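Side-chain contact in citrate synthase (Pyrobaculum aerophilum, PDB 2IBP), which probably catalyses the condensation of oxaloacetate with acetyl-CoA and water to give citrate and free CoA in the tricarboxylic acid cycle: residues Ser33-Asp38 / Val379-Glu384. Residues are numbered along the deposited sequence; the frame is centred on the assembly and turned at random.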
ATOM      1  N   SER A  33     -16.916  -5.677   9.787  1.00 11.30           N
ATOM      2  CA  SER A  33     -17.153  -5.790  11.214  1.00 14.49           C
ATOM      3  C   SER A  33     -15.829  -6.276  11.780  1.00 14.42           C
ATOM      4  O   SER A  33     -15.084  -7.011  11.121  1.00 13.36           O
ATOM      5  CB  SER A  33     -18.269  -6.781  11.509  1.00 14.73           C
ATOM      6  OG  SER A  33     -19.522  -6.237  11.144  1.00 14.13           O
ATOM      7  N   THR A  34     -15.542  -5.882  13.014  1.00 10.74           N
ATOM      8  CA  THR A  34     -14.302  -6.253  13.634  1.00  8.23           C
ATOM      9  C   THR A  34     -14.478  -6.517  15.111  1.00  8.84           C
ATOM     10  O   THR A  34     -15.418  -6.022  15.728  1.00 10.03           O
ATOM     11  CB  THR A  34     -13.271  -5.106  13.511  1.00 11.16           C
ATOM     12  OG1 THR A  34     -11.982  -5.547  13.952  1.00 11.95           O
ATOM     13  CG2 THR A  34     -13.714  -3.875  14.299  1.00 13.18           C
ATOM     14  N   SER A  35     -13.597  -7.346  15.640  1.00 10.56           N
ATOM     15  CA  SER A  35     -13.552  -7.599  17.070  1.00 11.88           C
ATOM     16  C   SER A  35     -12.168  -7.278  17.640  1.00 14.79           C
ATOM     17  O   SER A  35     -11.905  -7.561  18.801  1.00 12.19           O
ATOM     18  CB  SER A  35     -13.935  -9.044  17.369  1.00 15.22           C
ATOM     19  OG  SER A  35     -12.998  -9.945  16.824  1.00 14.73           O
ATOM     20  N   ILE A  36     -11.349  -6.540  16.891  1.00 10.83           N
ATOM     21  CA  ILE A  36      -9.971  -6.281  17.293  1.00  7.74           C
ATOM     22  C   ILE A  36      -9.842  -5.201  18.347  1.00  9.03           C
ATOM     23  O   ILE A  36      -9.271  -5.441  19.397  1.00 11.22           O
ATOM     24  CB  ILE A  36      -9.055  -5.989  16.084  1.00  9.40           C
ATOM     25  CG1 ILE A  36      -9.053  -7.208  15.156  1.00 11.08           C
ATOM     26  CG2 ILE A  36      -7.632  -5.694  16.554  1.00 10.25           C
ATOM     27  CD1 ILE A  36      -8.325  -7.031  13.835  1.00 13.46           C
ATOM     28  N   SER A  37     -10.356  -4.012  18.058  1.00 11.37           N
ATOM     29  CA  SER A  37     -10.288  -2.926  19.028  1.00 10.96           C
ATOM     30  C   SER A  37     -11.493  -2.023  18.890  1.00 14.42           C
ATOM     31  O   SER A  37     -12.172  -2.016  17.862  1.00 10.62           O
ATOM     32  CB  SER A  37      -9.003  -2.105  18.864  1.00  9.58           C
ATOM     33  OG  SER A  37      -8.979  -1.446  17.592  1.00 10.34           O
ATOM     34  N   ASP A  38     -11.757  -1.259  19.939  1.00 10.01           N
ATOM     35  CA  ASP A  38     -12.882  -0.354  19.945  1.00  8.18           C
ATOM     36  C   ASP A  38     -12.520   0.845  20.765  1.00 11.36           C
ATOM     37  O   ASP A  38     -11.785   0.724  21.738  1.00  9.46           O
ATOM     38  CB  ASP A  38     -14.109  -1.015  20.571  1.00  8.84           C
ATOM     39  CG  ASP A  38     -15.393  -0.235  20.319  1.00 11.70           C
ATOM     40  OD1 ASP A  38     -15.492   0.441  19.270  1.00 13.02           O
ATOM     41  OD2 ASP A  38     -16.313  -0.297  21.160  1.00 15.64           O
ATOM     42  N   VAL A 379      -5.675  -7.858   8.842  1.00  5.94           N
ATOM     43  CA  VAL A 379      -5.616  -8.594   7.575  1.00  8.47           C
ATOM     44  C   VAL A 379      -6.242  -9.976   7.733  1.00  9.45           C
ATOM     45  O   VAL A 379      -7.127 -10.366   6.964  1.00  8.48           O
ATOM     46  CB  VAL A 379      -4.195  -8.723   7.036  1.00  7.47           C
ATOM     47  CG1 VAL A 379      -4.136  -9.777   5.908  1.00  8.89           C
ATOM     48  CG2 VAL A 379      -3.722  -7.348   6.551  1.00 11.39           C
ATOM     49  N   LEU A 380      -5.808 -10.707   8.755  1.00  8.77           N
ATOM     50  CA  LEU A 380      -6.336 -12.044   8.983  1.00  7.65           C
ATOM     51  C   LEU A 380      -7.837 -12.005   9.208  1.00  7.45           C
ATOM     52  O   LEU A 380      -8.562 -12.877   8.722  1.00 10.30           O
ATOM     53  CB  LEU A 380      -5.612 -12.729  10.129  1.00  7.89           C
ATOM     54  CG  LEU A 380      -4.122 -12.935   9.852  1.00 14.43           C
ATOM     55  CD1 LEU A 380      -3.426 -13.531  11.056  1.00 20.74           C
ATOM     56  CD2 LEU A 380      -3.861 -13.772   8.619  1.00 16.14           C
ATOM     57  N   GLU A 381      -8.311 -10.996   9.921  1.00  8.07           N
ATOM     58  CA  GLU A 381      -9.733 -10.845  10.138  1.00  7.74           C
ATOM     59  C   GLU A 381     -10.474 -10.638   8.817  1.00  9.09           C
ATOM     60  O   GLU A 381     -11.483 -11.279   8.553  1.00  9.84           O
ATOM     61  CB  GLU A 381     -10.010  -9.686  11.084  1.00 12.62           C
ATOM     62  CG  GLU A 381     -11.466  -9.497  11.398  1.00 13.70           C
ATOM     63  CD  GLU A 381     -11.682  -8.422  12.420  1.00 15.16           C
ATOM     64  OE1 GLU A 381     -11.385  -7.249  12.104  1.00 11.99           O
ATOM     65  OE2 GLU A 381     -12.164  -8.753  13.532  1.00 11.83           O
ATOM     66  N   TYR A 382      -9.943  -9.766   7.964  1.00  8.71           N
ATOM     67  CA  TYR A 382     -10.570  -9.498   6.677  1.00  9.82           C
ATOM     68  C   TYR A 382     -10.617 -10.763   5.833  1.00  9.02           C
ATOM     69  O   TYR A 382     -11.592 -11.006   5.123  1.00 10.91           O
ATOM     70  CB  TYR A 382      -9.829  -8.392   5.928  1.00  9.01           C
ATOM     71  CG  TYR A 382     -10.630  -7.848   4.782  1.00  6.99           C
ATOM     72  CD1 TYR A 382     -11.775  -7.106   5.031  1.00  7.88           C
ATOM     73  CD2 TYR A 382     -10.251  -8.068   3.460  1.00  8.97           C
ATOM     74  CE1 TYR A 382     -12.543  -6.617   4.000  1.00 13.23           C
ATOM     75  CE2 TYR A 382     -11.001  -7.548   2.407  1.00  9.87           C
ATOM     76  CZ  TYR A 382     -12.164  -6.845   2.694  1.00 10.17           C
ATOM     77  OH  TYR A 382     -12.957  -6.349   1.686  1.00 10.53           O
ATOM     78  N   TRP A 383      -9.531 -11.525   5.871  1.00  8.64           N
ATOM     79  CA  TRP A 383      -9.442 -12.770   5.120  1.00  9.25           C
ATOM     80  C   TRP A 383     -10.450 -13.837   5.542  1.00 10.29           C
ATOM     81  O   TRP A 383     -10.578 -14.868   4.865  1.00 12.53           O
ATOM     82  CB  TRP A 383      -8.038 -13.343   5.161  1.00  7.36           C
ATOM     83  CG  TRP A 383      -7.055 -12.642   4.277  1.00  7.25           C
ATOM     84  CD1 TRP A 383      -7.328 -11.729   3.291  1.00 11.29           C
ATOM     85  CD2 TRP A 383      -5.675 -12.992   4.117  1.00  8.45           C
ATOM     86  NE1 TRP A 383      -6.186 -11.414   2.613  1.00  9.49           N
ATOM     87  CE2 TRP A 383      -5.157 -12.189   3.075  1.00  7.21           C
ATOM     88  CE3 TRP A 383      -4.819 -13.881   4.775  1.00 10.67           C
ATOM     89  CZ2 TRP A 383      -3.827 -12.260   2.670  1.00 11.50           C
ATOM     90  CZ3 TRP A 383      -3.500 -13.955   4.371  1.00 13.91           C
ATOM     91  CH2 TRP A 383      -3.013 -13.144   3.327  1.00 15.47           C
ATOM     92  N   GLU A 384     -11.117 -13.644   6.679  1.00 10.40           N
ATOM     93  CA  GLU A 384     -12.205 -14.558   7.053  1.00 11.99           C
ATOM     94  C   GLU A 384     -13.416 -14.368   6.132  1.00 15.52           C
ATOM     95  O   GLU A 384     -14.294 -15.220   6.066  1.00 14.34           O
ATOM     96  CB  GLU A 384     -12.621 -14.353   8.510  1.00 15.79           C
ATOM     97  CG  GLU A 384     -11.571 -14.846   9.473  1.00 14.06           C
ATOM     98  CD  GLU A 384     -11.373 -16.350   9.373  1.00 30.60           C
ATOM     99  OE1 GLU A 384     -12.319 -17.102   9.695  1.00 41.03           O
ATOM    100  OE2 GLU A 384     -10.270 -16.790   8.980  1.00 38.35           O
TER
HETATM  101  O   HOH W   1     -10.891 -10.961  14.554  1.00 16.46           O
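An ST turn made by T34, at the bend between strand 30-34 and strand 37-40, receives the carboxylate of E381 from helix 363-382. The turn is defined by the backbone N of I36 giving its hydrogen to T34 OG1 at 3.2 Å, with an N-H...O angle of 166°. T34 OG1 in turn donates to E381 OE1, 2.6 Å away, using the syn lone pair of that oxygen, on the side of OE2, so OG1 accepts one hydrogen bond and gives another. E381 OE2 takes the backbone N-H of S35 at N-OE2 2.9 Å, met on the syn side and 15° out of the carboxylate plane. With both oxygens held by consecutive residues, rotation of the carboxylate about CG-CD is restrained. E381 reaches this far because CG lies anti to its backbone N (chi1 -178°) and the chain continues extended to CD, meeting T34 at about a right angle. I36 runs past it in the opposite sense, its CD1 lying 3.5 Å from E381 OE1, a nonpolar neighbour beside the charged group. Topologically, the contact ties an N-terminal strand bend to a helix near the C-terminal end of the chain; S33 and T34 also pair in parallel with a strand of the second subunit, and T34 packs on A393 of that chain, so this end of the contact lies at the dimer interface. K32 NZ forms a salt bridge with E381 OE1, which probably helps keep the carboxylate ionised. On the other oxygen, a water donates to E381 OE2 at 2.7 Å and reaches S35 OG through a longer bond of 3.3 Å.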